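PDB 6LKI: sensor protein kinase HptS from Staphylococcus aureus, which probably serves as the membrane sensor histidine kinase of a two-component system, passing a signal detected outside the cell to autophosphorylation within it. Local coordinates for residues B[7-12]-B[107-112]; B[85-90]-B[100-105]; B[124-129]-B[160-165]. One frame throughout, in Å; residues are numbered along the deposited sequence.

Overall arrangement
Helix 2-31 opens the chain, and the two antiparallel sheets that follow, each with strand order 2-1-4-3, are consistent with a tandem PAS-like (double Cache) sensor. Interaction 1 brings helix 108-116 back to residues 7-12, closing a loop that takes in the whole first sheet. Within that loop lies interaction 2, the hairpin of strands 84-92 and 97-106, which leads straight into helix 108-116. Interaction 3 comes later, in series with both, and pairs strands 120-125 and 163-169 of the second sheet. Ser9 CB against Leu165 CD2 (3.6 Å) joins interactions 1 and 3; Phe86 meeting His160 joins interactions 2 and 3.

Interaction 1: residues B[7-12]-B[107-112]; sequences DESQSS and TPRLSE
Arg109 reaches across from helix 108-116 and lays its side chain over Glu8, Ser9 and Ser12 of the long N-terminal helix. This is a helix-helix packing, nearly antiparallel at 155° between the short axes, at the point where the connection between the two sheets of the sensor meets the N-terminal helix. The axes stay 10.3 Å apart, a spacing filled largely by the long arginine. Its chain bends at chi3, which turns the guanidinium so that one face rests on Glu8 CB, 3.4 Å from the plane and off-centre, nearer one edge of the group. The side chains of Glu8 and Arg109 cross at about a right angle. Glu8 OE2 and Arg109 NH1, 3.6 Å apart, make a salt bridge that is loose because of its length; with the carboxylate turned 56° from the guanidinium plane, it is not a flat two-pronged pairing. Glutamate suits this place because its methylene carries the guanidinium while its extended end supplies the opposite charge. On the other end of the group, NH2 turns to Ser12, whose OG lies at the edge in the guanidinium plane. Ser9 is small enough to sit beneath the arginine stem: its OG lies 3.6 Å from Arg109 CD and 3.5 Å from Leu110 CD2. Leu110 also packs on Ile167 of strand 163-169, so the helix covers part of the second sheet. Thr107 is the N-cap of this helix, the hydroxyl of its beta-branched side chain facing the first turn: Leu110 N donates to Thr107 OG1 over 2.9 Å, at 166°.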
ATOM      1  N   ASP B   7     -29.933  12.873 -15.890  1.00 68.67           N
ATOM      2  CA  ASP B   7     -29.496  12.384 -17.195  1.00 68.21           C
ATOM      3  C   ASP B   7     -28.348  13.214 -17.765  1.00 65.92           C
ATOM      4  O   ASP B   7     -27.510  12.677 -18.499  1.00 64.77           O
ATOM      5  CB  ASP B   7     -30.676  12.341 -18.171  1.00 72.80           C
ATOM      6  CG  ASP B   7     -31.303  13.704 -18.405  1.00 75.55           C
ATOM      7  OD1 ASP B   7     -30.843  14.695 -17.803  1.00 79.28           O
ATOM      8  OD2 ASP B   7     -32.263  13.781 -19.200  1.00 82.00           O
ATOM      9  N   GLU B   8     -28.288  14.511 -17.447  1.00 63.62           N
ATOM     10  CA  GLU B   8     -27.169  15.331 -17.910  1.00 64.36           C
ATOM     11  C   GLU B   8     -25.870  14.943 -17.214  1.00 61.55           C
ATOM     12  O   GLU B   8     -24.812  14.881 -17.853  1.00 57.67           O
ATOM     13  CB  GLU B   8     -27.470  16.815 -17.691  1.00 67.95           C
ATOM     14  CG  GLU B   8     -28.745  17.297 -18.363  1.00 71.82           C
ATOM     15  CD  GLU B   8     -28.939  18.798 -18.248  1.00 73.11           C
ATOM     16  OE1 GLU B   8     -29.200  19.458 -19.277  1.00 75.81           O
ATOM     17  OE2 GLU B   8     -28.815  19.319 -17.121  1.00 74.94           O
ATOM     18  N   SER B   9     -25.928  14.682 -15.906  1.00 61.08           N
ATOM     19  CA  SER B   9     -24.725  14.291 -15.180  1.00 60.69           C
ATOM     20  C   SER B   9     -24.251  12.906 -15.606  1.00 55.14           C
ATOM     21  O   SER B   9     -23.047  12.684 -15.777  1.00 54.00           O
ATOM     22  CB  SER B   9     -24.978  14.339 -13.674  1.00 57.95           C
ATOM     23  OG  SER B   9     -24.911  15.668 -13.186  1.00 58.52           O
ATOM     24  N   GLN B  10     -25.182  11.963 -15.786  1.00 55.53           N
ATOM     25  CA  GLN B  10     -24.808  10.651 -16.306  1.00 57.78           C
ATOM     26  C   GLN B  10     -24.123  10.780 -17.656  1.00 56.25           C
ATOM     27  O   GLN B  10     -23.067  10.181 -17.885  1.00 54.87           O
ATOM     28  CB  GLN B  10     -26.038   9.746 -16.417  1.00 58.87           C
ATOM     29  CG  GLN B  10     -25.736   8.295 -16.839  1.00 60.83           C
ATOM     30  CD  GLN B  10     -25.603   8.096 -18.347  1.00 60.29           C
ATOM     31  OE1 GLN B  10     -25.977   8.960 -19.140  1.00 63.06           O
ATOM     32  NE2 GLN B  10     -25.055   6.952 -18.742  1.00 61.43           N
ATOM     33  N   SER B  11     -24.707  11.567 -18.560  1.00 54.67           N
ATOM     34  CA  SER B  11     -24.133  11.720 -19.890  1.00 56.49           C
ATOM     35  C   SER B  11     -22.791  12.441 -19.836  1.00 53.27           C
ATOM     36  O   SER B  11     -21.868  12.102 -20.585  1.00 52.04           O
ATOM     37  CB  SER B  11     -25.111  12.466 -20.795  1.00 59.90           C
ATOM     38  OG  SER B  11     -24.559  12.662 -22.084  1.00 61.22           O
ATOM     39  N   SER B  12     -22.664  13.436 -18.955  1.00 51.70           N
ATOM     40  CA  SER B  12     -21.388  14.130 -18.805  1.00 52.45           C
ATOM     41  C   SER B  12     -20.326  13.208 -18.219  1.00 49.03           C
ATOM     42  O   SER B  12     -19.186  13.182 -18.698  1.00 46.36           O
ATOM     43  CB  SER B  12     -21.568  15.372 -17.932  1.00 54.36           C
ATOM     44  OG  SER B  12     -20.413  16.193 -17.964  1.00 54.41           O
ATOM     45  N   THR B 107     -18.296  18.116  -9.720  1.00 44.39           N
ATOM     46  CA  THR B 107     -18.559  18.546 -11.084  1.00 44.58           C
ATOM     47  C   THR B 107     -19.272  19.889 -11.051  1.00 48.14           C
ATOM     48  O   THR B 107     -19.986  20.191 -10.090  1.00 49.13           O
ATOM     49  CB  THR B 107     -19.417  17.530 -11.860  1.00 45.42           C
ATOM     50  OG1 THR B 107     -20.790  17.657 -11.473  1.00 49.55           O
ATOM     51  CG2 THR B 107     -18.951  16.104 -11.601  1.00 45.26           C
ATOM     52  N   PRO B 108     -19.078  20.723 -12.076  1.00 49.91           N
ATOM     53  CA  PRO B 108     -19.792  22.011 -12.107  1.00 53.53           C
ATOM     54  C   PRO B 108     -21.299  21.860 -12.079  1.00 53.87           C
ATOM     55  O   PRO B 108     -21.992  22.741 -11.557  1.00 59.35           O
ATOM     56  CB  PRO B 108     -19.311  22.645 -13.419  1.00 55.09           C
ATOM     57  CG  PRO B 108     -18.004  21.990 -13.701  1.00 52.97           C
ATOM     58  CD  PRO B 108     -18.135  20.585 -13.197  1.00 49.57           C
ATOM     59  N   ARG B 109     -21.829  20.762 -12.621  1.00 53.13           N
ATOM     60  CA  ARG B 109     -23.271  20.544 -12.583  1.00 56.35           C
ATOM     61  C   ARG B 109     -23.739  20.182 -11.179  1.00 56.27           C
ATOM     62  O   ARG B 109     -24.671  20.798 -10.648  1.00 60.52           O
ATOM     63  CB  ARG B 109     -23.662  19.451 -13.577  1.00 56.89           C
ATOM     64  CG  ARG B 109     -24.892  19.779 -14.402  1.00 68.92           C
ATOM     65  CD  ARG B 109     -25.260  18.614 -15.301  1.00 69.23           C
ATOM     66  NE  ARG B 109     -24.278  18.421 -16.362  1.00 65.70           N
ATOM     67  CZ  ARG B 109     -24.351  19.000 -17.555  1.00 69.21           C
ATOM     68  NH1 ARG B 109     -25.365  19.806 -17.839  1.00 69.49           N
ATOM     69  NH2 ARG B 109     -23.415  18.772 -18.465  1.00 71.28           N
ATOM     70  N   LEU B 110     -23.104  19.181 -10.564  1.00 54.60           N
ATOM     71  CA  LEU B 110     -23.542  18.722  -9.248  1.00 55.92           C
ATOM     72  C   LEU B 110     -23.372  19.808  -8.193  1.00 58.24           C
ATOM     73  O   LEU B 110     -24.184  19.918  -7.268  1.00 58.08           O
ATOM     74  CB  LEU B 110     -22.771  17.466  -8.846  1.00 53.10           C
ATOM     75  CG  LEU B 110     -23.015  16.217  -9.694  1.00 52.43           C
ATOM     76  CD1 LEU B 110     -22.183  15.055  -9.182  1.00 49.48           C
ATOM     77  CD2 LEU B 110     -24.492  15.857  -9.723  1.00 55.27           C
ATOM     78  N   SER B 111     -22.314  20.614  -8.310  1.00 54.41           N
ATOM     79  CA  SER B 111     -22.116  21.703  -7.360  1.00 58.65           C
ATOM     80  C   SER B 111     -23.138  22.814  -7.559  1.00 62.11           C
ATOM     81  O   SER B 111     -23.511  23.492  -6.594  1.00 65.34           O
ATOM     82  CB  SER B 111     -20.696  22.259  -7.484  1.00 57.39           C
ATOM     83  OG  SER B 111     -20.673  23.424  -8.290  1.00 62.78           O
ATOM     84  N   GLU B 112     -23.605  23.012  -8.793  1.00 62.52           N
ATOM     85  CA  GLU B 112     -24.589  24.053  -9.066  1.00 67.16           C
ATOM     86  C   GLU B 112     -25.976  23.647  -8.581  1.00 68.16           C
ATOM     87  O   GLU B 112     -26.657  24.427  -7.905  1.00 69.30           O
ATOM     88  CB  GLU B 112     -24.616  24.371 -10.563  1.00 66.84           C
ATOM     89  CG  GLU B 112     -25.932  24.956 -11.051  1.00 70.55           C
ATOM     90  CD  GLU B 112     -26.056  24.937 -12.562  1.00 75.83           C
ATOM     91  OE1 GLU B 112     -25.692  25.946 -13.202  1.00 77.77           O
ATOM     92  OE2 GLU B 112     -26.518  23.913 -13.109  1.00 78.94           O
TER

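Interaction 2: residues B[85-90]-B[100-105]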
ATOM      1  N   LEU B  85     -13.429   7.363  -6.981  1.00 35.67           N
ATOM      2  CA  LEU B  85     -12.437   6.716  -7.832  1.00 32.29           C
ATOM      3  C   LEU B  85     -13.069   6.431  -9.188  1.00 36.29           C
ATOM      4  O   LEU B  85     -13.958   5.582  -9.303  1.00 34.26           O
ATOM      5  CB  LEU B  85     -11.923   5.435  -7.183  1.00 33.53           C
ATOM      6  CG  LEU B  85     -10.893   4.657  -8.002  1.00 34.32           C
ATOM      7  CD1 LEU B  85      -9.723   5.554  -8.380  1.00 34.16           C
ATOM      8  CD2 LEU B  85     -10.407   3.432  -7.241  1.00 38.75           C
ATOM      9  N   PHE B  86     -12.400   7.029 -10.122  1.00 32.06           N
ATOM     10  CA  PHE B  86     -13.174   7.084 -11.355  1.00 36.19           C
ATOM     11  C   PHE B  86     -12.509   6.354 -12.516  1.00 37.64           C
ATOM     12  O   PHE B  86     -13.192   5.658 -13.272  1.00 38.45           O
ATOM     13  CB  PHE B  86     -13.436   8.545 -11.741  1.00 37.02           C
ATOM     14  CG  PHE B  86     -14.171   8.711 -13.046  1.00 38.42           C
ATOM     15  CD1 PHE B  86     -15.544   8.551 -13.112  1.00 45.48           C
ATOM     16  CD2 PHE B  86     -13.488   9.043 -14.204  1.00 45.61           C
ATOM     17  CE1 PHE B  86     -16.222   8.703 -14.304  1.00 43.56           C
ATOM     18  CE2 PHE B  86     -14.164   9.200 -15.403  1.00 50.22           C
ATOM     19  CZ  PHE B  86     -15.533   9.028 -15.451  1.00 45.27           C
ATOM     20  N   SER B  87     -11.239   6.072 -12.512  1.00 32.60           N
ATOM     21  CA  SER B  87     -10.552   5.181 -13.436  1.00 34.38           C
ATOM     22  C   SER B  87      -9.228   4.735 -12.833  1.00 35.60           C
ATOM     23  O   SER B  87      -8.607   5.456 -12.047  1.00 31.38           O
ATOM     24  CB  SER B  87     -10.314   5.852 -14.794  1.00 37.11           C
ATOM     25  OG  SER B  87      -9.398   6.924 -14.682  1.00 32.90           O
ATOM     26  N   THR B  88      -8.809   3.530 -13.216  1.00 29.96           N
ATOM     27  CA  THR B  88      -7.535   2.958 -12.806  1.00 30.62           C
ATOM     28  C   THR B  88      -6.881   2.335 -14.030  1.00 35.84           C
ATOM     29  O   THR B  88      -7.537   1.603 -14.778  1.00 32.48           O
ATOM     30  CB  THR B  88      -7.719   1.902 -11.707  1.00 34.55           C
ATOM     31  OG1 THR B  88      -8.456   2.466 -10.615  1.00 34.13           O
ATOM     32  CG2 THR B  88      -6.372   1.408 -11.203  1.00 33.66           C
ATOM     33  N   HIS B  89      -5.600   2.632 -14.240  1.00 30.94           N
ATOM     34  CA  HIS B  89      -4.870   2.094 -15.378  1.00 33.08           C
ATOM     35  C   HIS B  89      -3.475   1.672 -14.943  1.00 34.58           C
ATOM     36  O   HIS B  89      -2.811   2.382 -14.184  1.00 31.98           O
ATOM     37  CB  HIS B  89      -4.771   3.118 -16.520  1.00 34.44           C
ATOM     38  CG  HIS B  89      -6.064   3.356 -17.234  1.00 35.37           C
ATOM     39  ND1 HIS B  89      -6.960   4.330 -16.850  1.00 34.77           N
ATOM     40  CD2 HIS B  89      -6.614   2.743 -18.310  1.00 37.14           C
ATOM     41  CE1 HIS B  89      -8.006   4.308 -17.656  1.00 36.49           C
ATOM     42  NE2 HIS B  89      -7.820   3.355 -18.551  1.00 38.16           N
ATOM     43  N   GLN B  90      -3.044   0.507 -15.421  1.00 31.52           N
ATOM     44  CA  GLN B  90      -1.679   0.029 -15.234  1.00 29.62           C
ATOM     45  C   GLN B  90      -0.907   0.356 -16.507  1.00 31.97           C
ATOM     46  O   GLN B  90      -1.185  -0.208 -17.571  1.00 30.72           O
ATOM     47  CB  GLN B  90      -1.656  -1.469 -14.932  1.00 30.63           C
ATOM     48  CG  GLN B  90      -0.277  -2.020 -14.606  1.00 29.24           C
ATOM     49  CD  GLN B  90      -0.332  -3.367 -13.904  1.00 34.83           C
ATOM     50  OE1 GLN B  90      -1.349  -3.733 -13.313  1.00 29.92           O
ATOM     51  NE2 GLN B  90       0.769  -4.108 -13.962  1.00 32.05           N
ATOM     52  N   LEU B 100      -2.026   4.646 -12.657  1.00 30.37           N
ATOM     53  CA  LEU B 100      -2.696   5.930 -12.811  1.00 30.27           C
ATOM     54  C   LEU B 100      -4.121   5.808 -12.291  1.00 30.65           C
ATOM     55  O   LEU B 100      -4.921   5.040 -12.835  1.00 30.33           O
ATOM     56  CB  LEU B 100      -2.695   6.386 -14.271  1.00 27.81           C
ATOM     57  CG  LEU B 100      -3.502   7.655 -14.565  1.00 26.32           C
ATOM     58  CD1 LEU B 100      -2.935   8.844 -13.798  1.00 29.14           C
ATOM     59  CD2 LEU B 100      -3.546   7.945 -16.061  1.00 26.12           C
ATOM     60  N   LYS B 101      -4.427   6.562 -11.261  1.00 27.61           N
ATOM     61  CA  LYS B 101      -5.756   6.666 -10.769  1.00 29.83           C
ATOM     62  C   LYS B 101      -6.281   8.071 -10.916  1.00 30.24           C
ATOM     63  O   LYS B 101      -5.598   8.973 -10.640  1.00 30.74           O
ATOM     64  CB  LYS B 101      -5.789   6.284  -9.328  1.00 27.98           C
ATOM     65  CG  LYS B 101      -5.201   4.951  -9.061  1.00 34.62           C
ATOM     66  CD  LYS B 101      -5.756   4.425  -7.777  1.00 38.56           C
ATOM     67  CE  LYS B 101      -4.719   3.673  -7.011  1.00 53.71           C
ATOM     68  NZ  LYS B 101      -4.344   2.387  -7.645  1.00 58.17           N
ATOM     69  N   ILE B 102      -7.530   8.203 -11.328  1.00 29.38           N
ATOM     70  CA  ILE B 102      -8.173   9.499 -11.510  1.00 28.08           C
ATOM     71  C   ILE B 102      -9.382   9.563 -10.589  1.00 29.17           C
ATOM     72  O   ILE B 102     -10.244   8.677 -10.624  1.00 29.14           O
ATOM     73  CB  ILE B 102      -8.581   9.732 -12.976  1.00 30.88           C
ATOM     74  CG1 ILE B 102      -7.339   9.762 -13.869  1.00 31.16           C
ATOM     75  CG2 ILE B 102      -9.369  11.026 -13.112  1.00 30.73           C
ATOM     76  CD1 ILE B 102      -7.642   9.964 -15.335  1.00 32.31           C
ATOM     77  N   TYR B 103      -9.437  10.603  -9.762  1.00 29.07           N
ATOM     78  CA  TYR B 103     -10.501  10.791  -8.787  1.00 31.16           C
ATOM     79  C   TYR B 103     -11.350  11.994  -9.171  1.00 31.56           C
ATOM     80  O   TYR B 103     -10.830  12.998  -9.667  1.00 30.49           O
ATOM     81  CB  TYR B 103      -9.931  10.996  -7.379  1.00 31.66           C
ATOM     82  CG  TYR B 103      -9.130   9.827  -6.859  1.00 28.48           C
ATOM     83  CD1 TYR B 103      -7.779   9.698  -7.156  1.00 30.67           C
ATOM     84  CD2 TYR B 103      -9.724   8.851  -6.071  1.00 35.49           C
ATOM     85  CE1 TYR B 103      -7.043   8.628  -6.683  1.00 34.10           C
ATOM     86  CE2 TYR B 103      -8.996   7.779  -5.591  1.00 34.05           C
ATOM     87  CZ  TYR B 103      -7.656   7.673  -5.901  1.00 34.51           C
ATOM     88  OH  TYR B 103      -6.928   6.606  -5.428  1.00 37.98           O
ATOM     89  N   MET B 104     -12.652  11.889  -8.933  1.00 30.60           N
ATOM     90  CA  MET B 104     -13.586  12.988  -9.144  1.00 33.94           C
ATOM     91  C   MET B 104     -13.961  13.571  -7.790  1.00 35.54           C
ATOM     92  O   MET B 104     -14.499  12.861  -6.933  1.00 35.18           O
ATOM     93  CB  MET B 104     -14.831  12.515  -9.898  1.00 36.56           C
ATOM     94  CG  MET B 104     -15.781  13.633 -10.303  1.00 40.19           C
ATOM     95  SD  MET B 104     -16.956  14.069  -9.003  1.00 43.08           S
ATOM     96  CE  MET B 104     -18.016  12.626  -9.006  1.00 42.86           C
ATOM     97  N   ALA B 105     -13.678  14.859  -7.597  1.00 34.37           N
ATOM     98  CA  ALA B 105     -14.014  15.532  -6.347  1.00 38.80           C
ATOM     99  C   ALA B 105     -15.357  16.250  -6.423  1.00 40.93           C
ATOM    100  O   ALA B 105     -16.093  16.288  -5.432  1.00 40.10           O
ATOM    101  CB  ALA B 105     -12.912  16.526  -5.971  1.00 32.58           C
TER
HETATM  102  O   HOH W   1      -6.843   6.163 -14.724  1.00 34.92           O
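Ile102 packs against Ser87 in the tightly packed part of this antiparallel hairpin, Ser87 OG coming within 3.4 Å of Ile102 CB. Next to this pair the register slips by one residue in a classic beta bulge: Phe86 and Ser87 both face Ile102. Ile102 O receives a 2.8 Å bond from Phe86 N and a weak one from Ser87 N. The extra residue also lets the Phe86 ring end up on the same side of the strand as Ser87. Beyond the bulge the ladder is regular, with Ile102 N donating to Ser87 O and a pair of bonds joining His89 to Leu100. On the face of Ser87 and His89 a bound water is gripped three times: it donates to Leu100 O, and it hydrogen-bonds Ser87 OG (2.7 Å) and His89 ND1 (2.8 Å), lying in the plane of the imidazole. A small hydroxyl and a ring nitrogen suit this place because they leave room for the water and can hold it.

The face of Leu85, Thr88, Lys101 and Tyr103 is looser and more exposed. There Leu85 CD1 lies over one face of the Tyr103 ring in a CH-pi contact, 4.0 Å from its centroid and displaced from the ring centre. Lys101, bent at chi3 and chi4, turns its ammonium away from the hairpin to an acidic side chain on the chain of a different protein in the assembly.

On the tight face, Phe86 and Ser87 lie on Ile20 of helix 2-31, and Gln21 OE1 is hydrogen-bonded to His89 NE2, while strand 59-66 continues the sheet beside 97-106.

Interaction 3: residues B[124-129]-B[160-165]; sequences VDQYDN and HADHRL
Two backbone bonds pair Val124 with Arg164: Val124 N donates to Arg164 O (3.1 Å) and Arg164 N to Val124 O (2.8 Å). Beyond them comes Asp125 with His163, a non-hydrogen-bonded pair, and just past it Gln126 N makes a weak bond to Asp162 O. Among side chains, His163 ND1 is hydrogen-bonded to Tyr84 OH of the first sheet.

Charge comes next. Arg164 folds back at chi3 (-70°), which lets NH2 donate to Asp125 O (2.9 Å) and form a salt bridge with Asp128 OD1, whose 2.5 Å is unusually short and its exact length doubtful. Both acceptors lie near the guanidinium plane, the carboxylate tilted only 19° from it. They belong to the type I turn from Asp125 to Asp128, which links strands 120-125 and 130-133 of the second sheet. Asp128 N donates to Asp125 O from the opposite face of its plane, closing the turn, while the arginine holds the turn's first and last residues. Aspartate suits the last position, where the backbone is left-handed and a short acid can face the arginine.

Packing contacts remain. Val124 CG2 sits over one guanidinium face, 3.4 Å above the plane. His163 CD2 lies 3.8 Å from Asp125 CB.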
ATOM      1  N   VAL B 124     -23.420   5.024  -5.724  1.00 56.54           N
ATOM      2  CA  VAL B 124     -23.372   3.760  -5.005  1.00 60.18           C
ATOM      3  C   VAL B 124     -23.109   2.628  -5.988  1.00 61.42           C
ATOM      4  O   VAL B 124     -23.482   2.698  -7.163  1.00 61.19           O
ATOM      5  CB  VAL B 124     -24.671   3.488  -4.212  1.00 64.16           C
ATOM      6  CG1 VAL B 124     -24.882   4.556  -3.150  1.00 65.31           C
ATOM      7  CG2 VAL B 124     -25.862   3.407  -5.152  1.00 64.91           C
ATOM      8  N   ASP B 125     -22.463   1.576  -5.494  1.00 62.60           N
ATOM      9  CA  ASP B 125     -22.220   0.386  -6.291  1.00 64.75           C
ATOM     10  C   ASP B 125     -23.424  -0.552  -6.202  1.00 70.56           C
ATOM     11  O   ASP B 125     -24.394  -0.296  -5.484  1.00 69.72           O
ATOM     12  CB  ASP B 125     -20.932  -0.307  -5.840  1.00 64.90           C
ATOM     13  CG  ASP B 125     -20.929  -0.644  -4.357  1.00 67.49           C
ATOM     14  OD1 ASP B 125     -21.917  -0.326  -3.665  1.00 69.56           O
ATOM     15  OD2 ASP B 125     -19.928  -1.224  -3.882  1.00 66.17           O
ATOM     16  N   GLN B 126     -23.365  -1.662  -6.943  1.00 69.91           N
ATOM     17  CA  GLN B 126     -24.426  -2.660  -6.860  1.00 72.15           C
ATOM     18  C   GLN B 126     -24.490  -3.325  -5.490  1.00 74.22           C
ATOM     19  O   GLN B 126     -25.522  -3.912  -5.148  1.00 77.01           O
ATOM     20  CB  GLN B 126     -24.247  -3.720  -7.947  1.00 72.08           C
ATOM     21  CG  GLN B 126     -23.297  -4.837  -7.582  1.00 75.28           C
ATOM     22  CD  GLN B 126     -21.865  -4.508  -7.934  1.00 75.04           C
ATOM     23  OE1 GLN B 126     -21.309  -3.512  -7.470  1.00 72.38           O
ATOM     24  NE2 GLN B 126     -21.258  -5.344  -8.766  1.00 74.18           N
ATOM     25  N   TYR B 127     -23.417  -3.258  -4.709  1.00 72.34           N
ATOM     26  CA  TYR B 127     -23.453  -3.698  -3.323  1.00 72.53           C
ATOM     27  C   TYR B 127     -23.977  -2.621  -2.386  1.00 73.16           C
ATOM     28  O   TYR B 127     -24.029  -2.851  -1.176  1.00 74.50           O
ATOM     29  CB  TYR B 127     -22.066  -4.156  -2.865  1.00 72.42           C
ATOM     30  CG  TYR B 127     -21.384  -5.089  -3.835  1.00 74.18           C
ATOM     31  CD1 TYR B 127     -22.055  -6.186  -4.362  1.00 74.02           C
ATOM     32  CD2 TYR B 127     -20.073  -4.871  -4.229  1.00 73.08           C
ATOM     33  CE1 TYR B 127     -21.436  -7.040  -5.252  1.00 75.39           C
ATOM     34  CE2 TYR B 127     -19.445  -5.719  -5.115  1.00 74.50           C
ATOM     35  CZ  TYR B 127     -20.132  -6.801  -5.622  1.00 77.29           C
ATOM     36  OH  TYR B 127     -19.509  -7.646  -6.507  1.00 79.52           O
ATOM     37  N   ASP B 128     -24.369  -1.463  -2.918  1.00 71.81           N
ATOM     38  CA  ASP B 128     -24.986  -0.375  -2.163  1.00 72.26           C
ATOM     39  C   ASP B 128     -24.005   0.364  -1.257  1.00 70.55           C
ATOM     40  O   ASP B 128     -24.429   1.016  -0.298  1.00 70.17           O
ATOM     41  CB  ASP B 128     -26.180  -0.872  -1.332  1.00 75.31           C
ATOM     42  CG  ASP B 128     -27.506  -0.731  -2.054  1.00 77.45           C
ATOM     43  OD1 ASP B 128     -27.519  -0.703  -3.298  1.00 75.85           O
ATOM     44  OD2 ASP B 128     -28.544  -0.647  -1.358  1.00 81.04           O
ATOM     45  N   ASN B 129     -22.704   0.286  -1.534  1.00 68.79           N
ATOM     46  CA  ASN B 129     -21.726   1.105  -0.827  1.00 68.26           C
ATOM     47  C   ASN B 129     -21.716   2.523  -1.386  1.00 65.80           C
ATOM     48  O   ASN B 129     -21.780   2.722  -2.601  1.00 61.60           O
ATOM     49  CB  ASN B 129     -20.321   0.512  -0.953  1.00 67.26           C
ATOM     50  CG  ASN B 129     -20.182  -0.840  -0.284  1.00 70.10           C
ATOM     51  OD1 ASN B 129     -20.799  -1.106   0.747  1.00 72.39           O
ATOM     52  ND2 ASN B 129     -19.372  -1.708  -0.877  1.00 71.42           N
ATOM     53  N   HIS B 160     -19.679   3.223 -17.067  1.00 53.69           N
ATOM     54  CA  HIS B 160     -18.365   2.593 -17.034  1.00 52.52           C
ATOM     55  C   HIS B 160     -18.240   1.486 -15.997  1.00 52.74           C
ATOM     56  O   HIS B 160     -17.306   0.681 -16.086  1.00 51.59           O
ATOM     57  CB  HIS B 160     -17.291   3.648 -16.767  1.00 50.40           C
ATOM     58  CG  HIS B 160     -17.340   4.215 -15.384  1.00 48.57           C
ATOM     59  ND1 HIS B 160     -18.310   5.107 -14.982  1.00 51.19           N
ATOM     60  CD2 HIS B 160     -16.545   4.011 -14.308  1.00 48.54           C
ATOM     61  CE1 HIS B 160     -18.110   5.430 -13.717  1.00 46.47           C
ATOM     62  NE2 HIS B 160     -17.044   4.780 -13.285  1.00 46.64           N
ATOM     63  N   ALA B 161     -19.134   1.429 -15.015  1.00 55.43           N
ATOM     64  CA  ALA B 161     -19.061   0.401 -13.986  1.00 53.27           C
ATOM     65  C   ALA B 161     -20.454   0.182 -13.415  1.00 56.99           C
ATOM     66  O   ALA B 161     -21.401   0.901 -13.739  1.00 59.11           O
ATOM     67  CB  ALA B 161     -18.063   0.779 -12.887  1.00 54.68           C
ATOM     68  N   ASP B 162     -20.564  -0.828 -12.552  1.00 59.58           N
ATOM     69  CA  ASP B 162     -21.835  -1.178 -11.919  1.00 61.52           C
ATOM     70  C   ASP B 162     -22.166  -0.192 -10.794  1.00 61.58           C
ATOM     71  O   ASP B 162     -22.335  -0.553  -9.630  1.00 62.86           O
ATOM     72  CB  ASP B 162     -21.791  -2.612 -11.406  1.00 63.26           C
ATOM     73  CG  ASP B 162     -21.605  -3.624 -12.520  1.00 67.45           C
ATOM     74  OD1 ASP B 162     -22.425  -3.628 -13.461  1.00 66.82           O
ATOM     75  OD2 ASP B 162     -20.641  -4.418 -12.453  1.00 66.00           O
ATOM     76  N   HIS B 163     -22.261   1.082 -11.170  1.00 60.13           N
ATOM     77  CA  HIS B 163     -22.532   2.162 -10.234  1.00 58.00           C
ATOM     78  C   HIS B 163     -23.808   2.890 -10.632  1.00 58.79           C
ATOM     79  O   HIS B 163     -24.198   2.898 -11.804  1.00 61.52           O
ATOM     80  CB  HIS B 163     -21.363   3.156 -10.178  1.00 56.17           C
ATOM     81  CG  HIS B 163     -20.073   2.548  -9.725  1.00 56.35           C
ATOM     82  ND1 HIS B 163     -18.851   3.152  -9.931  1.00 52.37           N
ATOM     83  CD2 HIS B 163     -19.813   1.388  -9.077  1.00 55.44           C
ATOM     84  CE1 HIS B 163     -17.895   2.391  -9.430  1.00 52.69           C
ATOM     85  NE2 HIS B 163     -18.452   1.314  -8.907  1.00 55.42           N
ATOM     86  N   ARG B 164     -24.452   3.504  -9.644  1.00 58.44           N
ATOM     87  CA  ARG B 164     -25.680   4.259  -9.848  1.00 59.63           C
ATOM     88  C   ARG B 164     -25.504   5.670  -9.306  1.00 58.37           C
ATOM     89  O   ARG B 164     -25.039   5.852  -8.176  1.00 57.14           O
ATOM     90  CB  ARG B 164     -26.870   3.582  -9.166  1.00 60.97           C
ATOM     91  CG  ARG B 164     -27.315   2.287  -9.822  1.00 61.94           C
ATOM     92  CD  ARG B 164     -28.203   1.481  -8.892  1.00 67.22           C
ATOM     93  NE  ARG B 164     -27.453   0.932  -7.767  1.00 68.22           N
ATOM     94  CZ  ARG B 164     -27.926   0.841  -6.528  1.00 71.83           C
ATOM     95  NH1 ARG B 164     -29.151   1.265  -6.252  1.00 74.18           N
ATOM     96  NH2 ARG B 164     -27.174   0.327  -5.565  1.00 70.57           N
ATOM     97  N   LEU B 165     -25.880   6.661 -10.108  1.00 54.88           N
ATOM     98  CA  LEU B 165     -25.875   8.056  -9.687  1.00 58.23           C
ATOM     99  C   LEU B 165     -27.274   8.426  -9.213  1.00 62.66           C
ATOM    100  O   LEU B 165     -28.241   8.307  -9.971  1.00 62.31           O
ATOM    101  CB  LEU B 165     -25.433   8.973 -10.826  1.00 55.83           C
ATOM    102  CG  LEU B 165     -25.734  10.460 -10.616  1.00 58.09           C
ATOM    103  CD1 LEU B 165     -24.899  11.032  -9.475  1.00 54.20           C
ATOM    104  CD2 LEU B 165     -25.511  11.244 -11.898  1.00 58.17           C
TER